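Local coordinates for probable amino acid aminotransferase (Mycobacterium tuberculosis, PDB 6Q1S), which probably belongs to the class IV aminotransferases and is found here with 4'-deoxy-4'-aminopyridoxal-5'-phosphate and 2-oxoglutaric acid bound, at residues T35-D40 and M256-R261; A90-Y95 and Y108-P113; A128-R133 and H263-R268; R58-P63 and W145-A150. All coordinates share one frame; numbering follows the deposited sequence.

Interaction 1: residues T35-D40 and M256-R261. With AKG (2-oxoglutaric acid), chain H.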
loop_
_atom_site.group_PDB
_atom_site.type_symbol
_atom_site.label_atom_id
_atom_site.label_comp_id
_atom_site.label_asym_id
_atom_site.label_seq_id
_atom_site.Cartn_x
_atom_site.Cartn_y
_atom_site.Cartn_z
ATOM N N THR B 35 13.649 2.969 -8.078
ATOM C CA THR B 35 13.816 2.343 -9.384
ATOM C C THR B 35 14.780 3.173 -10.212
ATOM O O THR B 35 14.588 4.383 -10.369
ATOM C CB THR B 35 12.479 2.201 -10.121
ATOM O OG1 THR B 35 11.639 1.276 -9.418
ATOM C CG2 THR B 35 12.703 1.696 -11.539
ATOM N N LEU B 36 15.812 2.520 -10.740
ATOM C CA LEU B 36 16.845 3.185 -11.513
ATOM C C LEU B 36 16.970 2.514 -12.870
ATOM O O LEU B 36 16.712 1.317 -13.015
ATOM C CB LEU B 36 18.205 3.148 -10.799
ATOM C CG LEU B 36 18.340 3.848 -9.445
ATOM C CD1 LEU B 36 17.872 2.945 -8.316
ATOM C CD2 LEU B 36 19.778 4.285 -9.220
ATOM N N LEU B 37 17.368 3.301 -13.862
ATOM C CA LEU B 37 17.571 2.814 -15.219
ATOM C C LEU B 37 19.062 2.673 -15.492
ATOM O O LEU B 37 19.833 3.608 -15.252
ATOM C CB LEU B 37 16.930 3.756 -16.239
ATOM C CG LEU B 37 17.096 3.385 -17.715
ATOM C CD1 LEU B 37 16.210 2.205 -18.082
ATOM C CD2 LEU B 37 16.792 4.584 -18.598
ATOM N N VAL B 38 19.464 1.505 -15.978
ATOM C CA VAL B 38 20.832 1.277 -16.426
ATOM C C VAL B 38 20.885 1.545 -17.924
ATOM O O VAL B 38 20.216 0.863 -18.707
ATOM C CB VAL B 38 21.300 -0.149 -16.101
ATOM C CG1 VAL B 38 22.652 -0.421 -16.741
ATOM C CG2 VAL B 38 21.377 -0.351 -14.597
ATOM N N ARG B 39 21.681 2.534 -18.323
ATOM C CA ARG B 39 21.799 2.909 -19.726
ATOM C C ARG B 39 23.246 3.250 -20.034
ATOM O O ARG B 39 23.862 4.052 -19.324
ATOM C CB ARG B 39 20.889 4.098 -20.067
ATOM C CG ARG B 39 21.180 4.722 -21.424
ATOM C CD ARG B 39 20.302 5.936 -21.698
ATOM N NE ARG B 39 18.968 5.559 -22.164
ATOM C CZ ARG B 39 18.073 6.418 -22.641
ATOM N NH1 ARG B 39 18.364 7.709 -22.722
ATOM N NH2 ARG B 39 16.886 5.986 -23.047
ATOM N N ASP B 40 23.779 2.631 -21.089
ATOM C CA ASP B 40 25.138 2.884 -21.567
ATOM C C ASP B 40 26.170 2.666 -20.462
ATOM O O ASP B 40 27.038 3.504 -20.209
ATOM C CB ASP B 40 25.263 4.287 -22.170
ATOM C CG ASP B 40 24.452 4.448 -23.443
ATOM O OD1 ASP B 40 24.573 5.505 -24.098
ATOM O OD2 ASP B 40 23.679 3.526 -23.779
ATOM N N MET B 256 12.341 4.939 -15.356
ATOM C CA MET B 256 12.530 3.870 -16.333
ATOM C C MET B 256 11.855 4.176 -17.668
ATOM O O MET B 256 12.459 3.984 -18.728
ATOM C CB MET B 256 12.016 2.543 -15.764
ATOM C CG MET B 256 12.114 1.373 -16.726
ATOM S SD MET B 256 11.764 -0.213 -15.939
ATOM C CE MET B 256 9.988 -0.119 -15.749
ATOM N N THR B 257 10.604 4.640 -17.638
ATOM C CA THR B 257 9.895 4.977 -18.866
ATOM C C THR B 257 10.377 6.291 -19.473
ATOM O O THR B 257 10.116 6.549 -20.654
ATOM C CB THR B 257 8.387 5.050 -18.595
ATOM O OG1 THR B 257 7.994 3.936 -17.782
ATOM C CG2 THR B 257 7.598 5.006 -19.897
ATOM N N LEU B 258 11.087 7.109 -18.693
ATOM C CA LEU B 258 11.597 8.408 -19.125
ATOM C C LEU B 258 10.462 9.373 -19.447
ATOM O O LEU B 258 9.993 10.087 -18.558
ATOM C CB LEU B 258 12.545 8.260 -20.319
ATOM C CG LEU B 258 13.820 7.461 -20.038
ATOM C CD1 LEU B 258 14.838 7.683 -21.139
ATOM C CD2 LEU B 258 14.407 7.822 -18.678
ATOM N N ALA B 259 10.003 9.411 -20.695
ATOM C CA ALA B 259 8.990 10.384 -21.096
ATOM C C ALA B 259 8.006 9.740 -22.056
ATOM O O ALA B 259 8.389 9.313 -23.150
ATOM C CB ALA B 259 9.634 11.616 -21.739
ATOM N N ALA B 260 6.740 9.684 -21.649
ATOM C CA ALA B 260 5.647 9.179 -22.474
ATOM C C ALA B 260 4.661 10.322 -22.678
ATOM O O ALA B 260 3.938 10.697 -21.749
ATOM C CB ALA B 260 4.970 7.974 -21.821
ATOM N N ARG B 261 4.638 10.879 -23.885
ATOM C CA ARG B 261 3.728 11.978 -24.174
ATOM C C ARG B 261 2.287 11.485 -24.192
ATOM O O ARG B 261 1.992 10.400 -24.700
ATOM C CB ARG B 261 4.069 12.632 -25.510
ATOM C CG ARG B 261 3.472 14.026 -25.651
ATOM C CD ARG B 261 3.768 14.647 -27.000
ATOM N NE ARG B 261 3.251 13.826 -28.089
ATOM C CZ ARG B 261 2.059 14.007 -28.645
ATOM N NH1 ARG B 261 1.655 13.218 -29.631
ATOM N NH2 ARG B 261 1.271 14.982 -28.212
HETATM C C1 AKG H . 7.562 2.282 -14.695
HETATM O O1 AKG H . 6.622 2.056 -15.487
HETATM O O2 AKG H . 8.655 2.749 -15.083
HETATM C C2 AKG H . 7.379 1.993 -13.275
HETATM O O5 AKG H . 7.558 2.872 -12.447
HETATM C C3 AKG H . 6.962 0.609 -12.836
HETATM C C4 AKG H . 5.441 0.527 -12.794
HETATM C C5 AKG H . 4.973 -0.745 -13.458
HETATM O O3 AKG H . 5.833 -1.582 -13.808
HETATM O O4 AKG H . 3.747 -0.910 -13.639
#
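O2 of 2-oxoglutaric acid is met by two consecutive residues of 256-261: OG1 of T257 donates a hydrogen bond to it at 3.0 Å, and CE of M256, the residue that L37 packs against, lies 3.2 Å from the same oxygen. A threonine hydroxyl can serve a carboxylate directly, while the slender thioether lets M256 line the pocket without a charge. The M256 chain leaves its backbone extended, CG anti to the backbone N (chi1 178°), and bends only at chi3 to turn its methyl to the ligand. Its CB lies 4.4 Å from CG2 of T35, and its CG 4.4 Å from CD1 of L37. The contact joins the antiparallel sheet containing strand 31-39 to the mixed sheet containing strand 258-265, and so bridges two sheets of a class IV aminotransferase beside the bound ligand; no backbone hydrogen bond links these segments. Next along the segments, the branched ends of L37 and L258 cross at about a right angle, CD2 to CD2 at 4.0 Å, an apolar filling suited to a buried seam. At the outer end the bend of R39 at chi3 (-81°) brings its guanidinium up to CD1 of L258, which approaches obliquely, 3.3 Å from NH2. NE and NH1 of R39 are held by salt bridges with E88 and D284, which probably offset the charge of nearby R122.

Interaction 2: residues A90-Y95 and Y108-P113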
loop_
_atom_site.group_PDB
_atom_site.type_symbol
_atom_site.label_atom_id
_atom_site.label_comp_id
_atom_site.label_asym_id
_atom_site.label_seq_id
_atom_site.Cartn_x
_atom_site.Cartn_y
_atom_site.Cartn_z
ATOM N N ALA B 90 16.445 -2.588 -15.515
ATOM C CA ALA B 90 15.577 -2.031 -14.484
ATOM C C ALA B 90 16.189 -2.394 -13.137
ATOM O O ALA B 90 16.014 -3.512 -12.647
ATOM C CB ALA B 90 14.153 -2.563 -14.617
ATOM N N LEU B 91 16.909 -1.446 -12.543
ATOM C CA LEU B 91 17.568 -1.647 -11.260
ATOM C C LEU B 91 16.693 -1.072 -10.155
ATOM O O LEU B 91 16.282 0.091 -10.224
ATOM C CB LEU B 91 18.950 -0.989 -11.253
ATOM C CG LEU B 91 19.888 -1.334 -10.096
ATOM C CD1 LEU B 91 21.319 -1.466 -10.589
ATOM C CD2 LEU B 91 19.799 -0.271 -9.020
ATOM N N ARG B 92 16.419 -1.884 -9.137
ATOM C CA ARG B 92 15.541 -1.488 -8.046
ATOM C C ARG B 92 16.219 -1.754 -6.710
ATOM O O ARG B 92 16.891 -2.774 -6.539
ATOM C CB ARG B 92 14.200 -2.237 -8.100
ATOM C CG ARG B 92 13.172 -1.593 -9.019
ATOM C CD ARG B 92 11.965 -2.497 -9.238
ATOM N NE ARG B 92 12.306 -3.804 -9.793
ATOM C CZ ARG B 92 11.425 -4.786 -9.961
ATOM N NH1 ARG B 92 10.156 -4.603 -9.624
ATOM N NH2 ARG B 92 11.812 -5.951 -10.465
ATOM N N LEU B 93 16.053 -0.820 -5.776
ATOM C CA LEU B 93 16.560 -0.942 -4.413
ATOM C C LEU B 93 15.393 -1.238 -3.481
ATOM O O LEU B 93 14.498 -0.405 -3.332
ATOM C CB LEU B 93 17.264 0.341 -3.974
ATOM C CG LEU B 93 17.984 1.119 -5.069
ATOM C CD1 LEU B 93 18.445 2.471 -4.551
ATOM C CD2 LEU B 93 19.157 0.311 -5.566
ATOM N N ILE B 94 15.405 -2.408 -2.850
ATOM C CA ILE B 94 14.335 -2.818 -1.947
ATOM C C ILE B 94 14.832 -2.670 -0.516
ATOM O O ILE B 94 15.845 -3.268 -0.138
ATOM C CB ILE B 94 13.878 -4.257 -2.226
ATOM C CG1 ILE B 94 13.586 -4.444 -3.716
ATOM C CG2 ILE B 94 12.650 -4.592 -1.389
ATOM C CD1 ILE B 94 12.422 -3.620 -4.220
ATOM N N TYR B 95 14.120 -1.874 0.280
ATOM C CA TYR B 95 14.506 -1.566 1.656
ATOM C C TYR B 95 13.266 -1.736 2.529
ATOM O O TYR B 95 12.397 -0.860 2.562
ATOM C CB TYR B 95 15.085 -0.158 1.759
ATOM C CG TYR B 95 15.696 0.181 3.101
ATOM C CD1 TYR B 95 16.432 -0.758 3.810
ATOM C CD2 TYR B 95 15.559 1.452 3.643
ATOM C CE1 TYR B 95 16.996 -0.446 5.036
ATOM C CE2 TYR B 95 16.122 1.775 4.863
ATOM C CZ TYR B 95 16.838 0.825 5.556
ATOM O OH TYR B 95 17.400 1.144 6.773
ATOM N N TYR B 108 18.167 -5.031 -0.278
ATOM C CA TYR B 108 18.888 -5.660 -1.377
ATOM C C TYR B 108 18.674 -4.853 -2.651
ATOM O O TYR B 108 17.828 -3.957 -2.715
ATOM C CB TYR B 108 18.472 -7.123 -1.572
ATOM C CG TYR B 108 17.021 -7.344 -1.937
ATOM C CD1 TYR B 108 16.051 -7.492 -0.955
ATOM C CD2 TYR B 108 16.627 -7.430 -3.266
ATOM C CE1 TYR B 108 14.726 -7.705 -1.286
ATOM C CE2 TYR B 108 15.305 -7.642 -3.605
ATOM C CZ TYR B 108 14.360 -7.780 -2.611
ATOM O OH TYR B 108 13.044 -7.995 -2.948
ATOM N N VAL B 109 19.460 -5.195 -3.669
ATOM C CA VAL B 109 19.438 -4.537 -4.969
ATOM C C VAL B 109 19.097 -5.578 -6.025
ATOM O O VAL B 109 19.615 -6.699 -5.995
ATOM C CB VAL B 109 20.794 -3.865 -5.272
ATOM C CG1 VAL B 109 20.916 -3.513 -6.747
ATOM C CG2 VAL B 109 20.976 -2.632 -4.409
ATOM N N MET B 110 18.222 -5.206 -6.958
ATOM C CA MET B 110 17.714 -6.137 -7.957
ATOM C C MET B 110 17.702 -5.488 -9.331
ATOM O O MET B 110 17.218 -4.362 -9.483
ATOM C CB MET B 110 16.305 -6.608 -7.585
ATOM C CG MET B 110 15.661 -7.496 -8.621
ATOM S SD MET B 110 14.189 -8.312 -7.982
ATOM C CE MET B 110 13.377 -6.929 -7.188
ATOM N N VAL B 111 18.226 -6.201 -10.327
ATOM C CA VAL B 111 18.195 -5.763 -11.718
ATOM C C VAL B 111 17.341 -6.743 -12.510
ATOM O O VAL B 111 17.462 -7.962 -12.344
ATOM C CB VAL B 111 19.612 -5.664 -12.316
ATOM C CG1 VAL B 111 19.583 -4.863 -13.608
ATOM C CG2 VAL B 111 20.572 -5.045 -11.314
ATOM N N SER B 112 16.490 -6.212 -13.376
ATOM C CA SER B 112 15.561 -7.001 -14.169
ATOM C C SER B 112 15.464 -6.392 -15.558
ATOM O O SER B 112 15.851 -5.236 -15.761
ATOM C CB SER B 112 14.178 -7.056 -13.507
ATOM O OG SER B 112 14.230 -7.759 -12.276
ATOM N N PRO B 113 14.954 -7.141 -16.535
ATOM C CA PRO B 113 14.791 -6.577 -17.879
ATOM C C PRO B 113 13.747 -5.472 -17.918
ATOM O O PRO B 113 12.744 -5.502 -17.202
ATOM C CB PRO B 113 14.352 -7.779 -18.723
ATOM C CG PRO B 113 14.803 -8.974 -17.951
ATOM C CD PRO B 113 14.693 -8.592 -16.512
#
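I94 and Y108 make one of the closest side-chain contacts of this antiparallel hairpin: CB of I94 lies 3.8 Å from the centroid of the Y108 ring, a CH-pi contact over its face. With CG between the backbone N and carbonyl carbon (chi1 62°), the tyrosine brings its ring across to the isoleucine beside it. Further along the same face, M110 and R92 run side by side, CE of M110 sitting over one guanidinium face, 3.8 Å from NH2 of R92. S112 OG lies at the guanidinium edge. Six backbone bonds in three hydrogen-bonded pairs hold the strands, among them R92 N to M110 O at 2.6 Å. CB of the small A90 packs on the backbone of S112, 3.4 Å from its O, and the contact thins only at the exposed P113. The reverse face is purely aliphatic, with L93 CD2 3.6 Å from V109 CG2 and L91 CD1 3.7 Å from V111 CG2; the beta-branched valines favour strands, and the leucines supply longer apolar branches. Helix 67-84 lies on that face through W70, V74 and W81, while the face of R92 and Y108 meets the second subunit, where E100 takes R92 NH1 and A21 O takes Y108 OH. Strands 31-39 and 3-6 flank the hairpin.

Interaction 3: residues A128-R133 and H263-R268; sequences AITLDR and HTLDGR
The carboxylate of D266 is turned to T130 with both oxygens. OD2 accepts the backbone N-H of T130 at 2.7 Å on its syn side, with the donor 30° out of the carboxylate plane. OD1 takes the hydroxyl OG1 of the same residue; the modelled separation of 2.4 Å is very short, so the geometry of this bond is doubtful. T130 can reach both because its OG1 stands between the backbone N and carbonyl carbon (chi1 58°), close to the N-H that serves the other oxygen. Next come the backbone bonds of a short parallel pairing: A128 N donates to T264 O at 2.8 Å, and D266 N to A128 O at 2.8 Å. Past this point the chain leaves the parallel register, and the D266 side chain supplies the acceptor that T130 N needs. The departure is a type I' turn from L265 to R268, which forms a tight hairpin between strands 258-265 and 268-269. D266 and G267 occupy its positive-phi positions, conformations that glycine takes readily and aspartate tolerates better than most residues. Around this polar core the packing is modest. CD1 of L265 lies 3.8 Å from CG2 of T130 and 4.3 Å from CB of A128, where the small alanine admits the leucine's branch. CB of I129 passes 3.3 Å from OD2 of D266, the two side chains crossing at about a right angle, and I129 also packs on A165 and A170. Strand 172-176 pairs with 126-132, and its I174 packs against L265.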
loop_
_atom_site.group_PDB
_atom_site.type_symbol
_atom_site.label_atom_id
_atom_site.label_comp_id
_atom_site.label_asym_id
_atom_site.label_seq_id
_atom_site.Cartn_x
_atom_site.Cartn_y
_atom_site.Cartn_z
ATOM N N ALA B 128 -4.135 8.527 -21.973
ATOM C CA ALA B 128 -4.367 8.626 -20.543
ATOM C C ALA B 128 -5.773 9.137 -20.279
ATOM O O ALA B 128 -6.411 9.747 -21.140
ATOM C CB ALA B 128 -3.339 9.549 -19.874
ATOM N N ILE B 129 -6.258 8.864 -19.072
ATOM C CA ILE B 129 -7.538 9.375 -18.607
ATOM C C ILE B 129 -7.322 10.045 -17.260
ATOM O O ILE B 129 -6.493 9.598 -16.459
ATOM C CB ILE B 129 -8.602 8.260 -18.497
ATOM C CG1 ILE B 129 -8.136 7.157 -17.544
ATOM C CG2 ILE B 129 -8.902 7.674 -19.868
ATOM C CD1 ILE B 129 -9.213 6.148 -17.210
ATOM N N THR B 130 -8.060 11.124 -17.013
ATOM C CA THR B 130 -8.035 11.761 -15.705
ATOM C C THR B 130 -8.947 10.999 -14.756
ATOM O O THR B 130 -10.056 10.600 -15.123
ATOM C CB THR B 130 -8.474 13.222 -15.802
ATOM O OG1 THR B 130 -9.793 13.293 -16.354
ATOM C CG2 THR B 130 -7.512 14.009 -16.682
ATOM N N LEU B 131 -8.479 10.805 -13.527
ATOM C CA LEU B 131 -9.226 10.041 -12.541
ATOM C C LEU B 131 -9.140 10.728 -11.189
ATOM O O LEU B 131 -8.081 11.238 -10.810
ATOM C CB LEU B 131 -8.688 8.611 -12.439
ATOM C CG LEU B 131 -9.702 7.472 -12.392
ATOM C CD1 LEU B 131 -10.611 7.494 -13.612
ATOM C CD2 LEU B 131 -8.966 6.154 -12.295
ATOM N N ASP B 132 -10.258 10.736 -10.464
ATOM C CA ASP B 132 -10.273 11.319 -9.131
ATOM C C ASP B 132 -9.390 10.501 -8.199
ATOM O O ASP B 132 -9.564 9.286 -8.067
ATOM C CB ASP B 132 -11.705 11.370 -8.597
ATOM C CG ASP B 132 -11.861 12.310 -7.413
ATOM O OD1 ASP B 132 -10.949 12.367 -6.561
ATOM O OD2 ASP B 132 -12.904 12.992 -7.332
ATOM N N ARG B 133 -8.437 11.173 -7.555
ATOM C CA ARG B 133 -7.567 10.497 -6.602
ATOM C C ARG B 133 -8.215 10.390 -5.228
ATOM O O ARG B 133 -7.941 9.439 -4.485
ATOM C CB ARG B 133 -6.225 11.230 -6.514
ATOM C CG ARG B 133 -5.301 10.722 -5.423
ATOM C CD ARG B 133 -4.927 9.270 -5.658
ATOM N NE ARG B 133 -4.037 8.767 -4.619
ATOM C CZ ARG B 133 -4.457 8.209 -3.487
ATOM N NH1 ARG B 133 -5.756 8.082 -3.253
ATOM N NH2 ARG B 133 -3.580 7.778 -2.593
ATOM N N HIS B 263 -0.861 11.688 -25.894
ATOM C CA HIS B 263 -1.460 12.114 -27.152
ATOM C C HIS B 263 -2.981 12.103 -27.116
ATOM O O HIS B 263 -3.612 12.731 -27.973
ATOM C CB HIS B 263 -0.966 11.230 -28.306
ATOM C CG HIS B 263 -1.260 9.772 -28.133
ATOM N ND1 HIS B 263 -2.541 9.265 -28.123
ATOM C CD2 HIS B 263 -0.434 8.710 -27.974
ATOM C CE1 HIS B 263 -2.493 7.954 -27.960
ATOM N NE2 HIS B 263 -1.227 7.592 -27.866
ATOM N N THR B 264 -3.577 11.410 -26.149
ATOM C CA THR B 264 -5.026 11.338 -26.005
ATOM C C THR B 264 -5.352 11.384 -24.521
ATOM O O THR B 264 -4.875 10.543 -23.754
ATOM C CB THR B 264 -5.592 10.062 -26.638
ATOM O OG1 THR B 264 -5.091 9.927 -27.975
ATOM C CG2 THR B 264 -7.109 10.108 -26.671
ATOM N N LEU B 265 -6.147 12.371 -24.119
ATOM C CA LEU B 265 -6.533 12.557 -22.726
ATOM C C LEU B 265 -8.048 12.474 -22.621
ATOM O O LEU B 265 -8.758 13.296 -23.212
ATOM C CB LEU B 265 -6.020 13.896 -22.191
ATOM C CG LEU B 265 -6.311 14.195 -20.720
ATOM C CD1 LEU B 265 -5.669 13.138 -19.835
ATOM C CD2 LEU B 265 -5.812 15.582 -20.349
ATOM N N ASP B 266 -8.536 11.481 -21.873
ATOM C CA ASP B 266 -9.971 11.259 -21.678
ATOM C C ASP B 266 -10.704 11.114 -23.010
ATOM O O ASP B 266 -11.784 11.674 -23.210
ATOM C CB ASP B 266 -10.592 12.377 -20.839
ATOM C CG ASP B 266 -10.191 12.305 -19.384
ATOM O OD1 ASP B 266 -9.929 13.367 -18.784
ATOM O OD2 ASP B 266 -10.095 11.183 -18.850
ATOM N N GLY B 267 -10.107 10.362 -23.935
ATOM C CA GLY B 267 -10.706 10.124 -25.232
ATOM C C GLY B 267 -10.544 11.248 -26.231
ATOM O O GLY B 267 -10.794 11.034 -27.424
ATOM N N ARG B 268 -10.154 12.439 -25.786
ATOM C CA ARG B 268 -9.975 13.591 -26.662
ATOM C C ARG B 268 -8.511 13.684 -27.080
ATOM O O ARG B 268 -7.628 13.812 -26.226
ATOM C CB ARG B 268 -10.407 14.870 -25.949
ATOM C CG ARG B 268 -11.789 14.803 -25.316
ATOM C CD ARG B 268 -12.016 16.018 -24.436
ATOM N NE ARG B 268 -11.322 17.188 -24.964
ATOM C CZ ARG B 268 -11.228 18.352 -24.330
ATOM N NH1 ARG B 268 -11.779 18.507 -23.134
ATOM N NH2 ARG B 268 -10.573 19.359 -24.889
#

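Interaction 4: residues R58-P63 and W145-A150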
loop_
_atom_site.group_PDB
_atom_site.type_symbol
_atom_site.label_atom_id
_atom_site.label_comp_id
_atom_site.label_asym_id
_atom_site.label_seq_id
_atom_site.Cartn_x
_atom_site.Cartn_y
_atom_site.Cartn_z
ATOM N N ARG B 58 13.214 8.034 6.306
ATOM C CA ARG B 58 12.925 8.876 7.463
ATOM C C ARG B 58 11.426 9.009 7.689
ATOM O O ARG B 58 10.954 8.928 8.829
ATOM C CB ARG B 58 13.539 10.263 7.276
ATOM C CG ARG B 58 13.454 11.143 8.518
ATOM C CD ARG B 58 13.802 12.589 8.208
ATOM N NE ARG B 58 12.962 13.117 7.135
ATOM C CZ ARG B 58 12.997 14.373 6.702
ATOM N NH1 ARG B 58 13.835 15.246 7.244
ATOM N NH2 ARG B 58 12.193 14.754 5.717
ATOM N N LEU B 59 10.662 9.205 6.614
ATOM C CA LEU B 59 9.211 9.283 6.724
ATOM C C LEU B 59 8.592 7.973 7.185
ATOM O O LEU B 59 7.469 7.980 7.699
ATOM C CB LEU B 59 8.607 9.692 5.381
ATOM C CG LEU B 59 8.909 11.119 4.922
ATOM C CD1 LEU B 59 8.746 11.246 3.417
ATOM C CD2 LEU B 59 8.010 12.106 5.648
ATOM N N MET B 60 9.293 6.856 7.018
ATOM C CA MET B 60 8.771 5.547 7.380
ATOM C C MET B 60 9.376 5.008 8.665
ATOM O O MET B 60 9.172 3.832 8.984
ATOM C CB MET B 60 8.994 4.564 6.234
ATOM C CG MET B 60 8.015 4.762 5.097
ATOM S SD MET B 60 6.465 3.913 5.432
ATOM C CE MET B 60 6.974 2.220 5.179
ATOM N N ASP B 61 10.103 5.843 9.410
ATOM C CA ASP B 61 10.714 5.446 10.678
ATOM C C ASP B 61 11.565 4.193 10.503
ATOM O O ASP B 61 11.575 3.292 11.346
ATOM C CB ASP B 61 9.650 5.253 11.758
ATOM C CG ASP B 61 8.813 6.498 11.971
ATOM O OD1 ASP B 61 9.402 7.582 12.171
ATOM O OD2 ASP B 61 7.571 6.398 11.930
ATOM N N LEU B 62 12.262 4.136 9.405
ATOM C CA LEU B 62 13.200 3.105 9.013
ATOM C C LEU B 62 14.619 3.533 9.357
ATOM O O LEU B 62 14.924 4.729 9.371
ATOM C CB LEU B 62 13.100 2.828 7.510
ATOM C CG LEU B 62 11.966 1.898 7.091
ATOM C CD1 LEU B 62 11.710 2.000 5.597
ATOM C CD2 LEU B 62 12.307 0.472 7.477
ATOM N N PRO B 63 15.503 2.582 9.654
ATOM C CA PRO B 63 16.901 2.941 9.913
ATOM C C PRO B 63 17.485 3.717 8.746
ATOM O O PRO B 63 17.180 3.450 7.581
ATOM C CB PRO B 63 17.589 1.584 10.093
ATOM C CG PRO B 63 16.496 0.672 10.545
ATOM C CD PRO B 63 15.256 1.141 9.839
ATOM N N TRP B 145 0.761 11.934 8.280
ATOM C CA TRP B 145 0.598 10.523 8.607
ATOM C C TRP B 145 0.267 9.685 7.381
ATOM O O TRP B 145 0.454 8.464 7.414
ATOM C CB TRP B 145 -0.497 10.352 9.658
ATOM C CG TRP B 145 -1.740 11.129 9.345
ATOM C CD1 TRP B 145 -2.791 10.721 8.575
ATOM C CD2 TRP B 145 -2.060 12.450 9.795
ATOM N NE1 TRP B 145 -3.745 11.709 8.516
ATOM C CE2 TRP B 145 -3.320 12.781 9.256
ATOM C CE3 TRP B 145 -1.405 13.384 10.600
ATOM C CZ2 TRP B 145 -3.936 14.004 9.498
ATOM C CZ3 TRP B 145 -2.017 14.601 10.838
ATOM C CH2 TRP B 145 -3.270 14.900 10.288
ATOM N N LEU B 146 -0.227 10.305 6.309
ATOM C CA LEU B 146 -0.485 9.579 5.073
ATOM C C LEU B 146 0.766 9.375 4.230
ATOM O O LEU B 146 0.686 8.682 3.210
ATOM C CB LEU B 146 -1.552 10.295 4.245
ATOM C CG LEU B 146 -2.924 10.439 4.904
ATOM C CD1 LEU B 146 -3.911 10.999 3.903
ATOM C CD2 LEU B 146 -3.415 9.108 5.444
ATOM N N ILE B 147 1.899 9.965 4.628
ATOM C CA ILE B 147 3.220 9.793 4.013
ATOM C C ILE B 147 3.140 9.732 2.491
ATOM O O ILE B 147 3.798 8.902 1.855
ATOM C CB ILE B 147 3.951 8.555 4.581
ATOM C CG1 ILE B 147 3.148 7.264 4.386
ATOM C CG2 ILE B 147 4.264 8.755 6.057
ATOM C CD1 ILE B 147 3.986 6.051 4.102
ATOM N N ALA B 148 2.348 10.629 1.895
ATOM C CA ALA B 148 2.140 10.602 0.452
ATOM C C ALA B 148 3.403 10.915 -0.342
ATOM O O ALA B 148 3.453 10.615 -1.539
ATOM C CB ALA B 148 1.036 11.584 0.062
ATOM N N SER B 149 4.419 11.500 0.285
ATOM C CA SER B 149 5.673 11.791 -0.396
ATOM C C SER B 149 6.684 10.659 -0.288
ATOM O O SER B 149 7.789 10.785 -0.823
ATOM C CB SER B 149 6.290 13.082 0.152
ATOM O OG SER B 149 6.666 12.929 1.509
ATOM N N ALA B 150 6.336 9.563 0.381
ATOM C CA ALA B 150 7.236 8.432 0.555
ATOM C C ALA B 150 6.964 7.392 -0.521
ATOM O O ALA B 150 5.812 7.001 -0.739
ATOM C CB ALA B 150 7.075 7.813 1.945
#
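A backbone peptide is the flat group at this contact: its carbonyl O, on L59, lies 3.7 Å from CG2 of I147, with no hydrogen bond between the segments. The one large ring, the indole of W145, points away from 58-63 and instead meets H164 of the second subunit at a plane angle of about 50°, its NE1 bonded to D132 O of that subunit. The motif is a Schellman C-cap: helix 46-59 ends here, D61 takes positive phi, D61 N returns to R58 O at 3.3 Å, and L62 N to A57 O. Facing it, residues 147-150 form a type I beta turn. M60, the first residue out of the helical conformation, folds back at chi2 and chi3 (-83° and -73°), so that its flexible thioether comes to lie across I147 at about a right angle, SD 3.5 Å from CD1. A branched isoleucine suits this spot, since CG2 serves L59 while CD1 serves M60. The small A150 brings its CB to 4.5 Å from CG of M60. D61 turns its carboxylate to R163 and R167 of the second subunit, so this helix end borders the dimer interface; M60 O accepts a bond from R97 of the same chain. L59 also packs on the turn: its CD1 lies 4.1 Å from CB of A150 and 3.3 Å from OG of S149.

From the N terminus, the first segment met is 35-40 of interaction 1, then 58-63 of interaction 4. Next the hairpin of interaction 2 closes after a twelve-residue link, nested inside the loop of interaction 4, which is itself nested inside that of interaction 1. Segment 128-133 then opens interaction 3, before 145-150 closes interaction 4; these two therefore cross. Interaction 1 closes at 256-261 and interaction 3 directly after at 263-268, so they cross as well and share strand 258-265. Interaction 2 lies within the antiparallel sheet, interaction 1 ties that sheet to the mixed one, interaction 3 lies in the mixed sheet, and interaction 4 joins the end of helix 46-59 to the loop before helix 156-166.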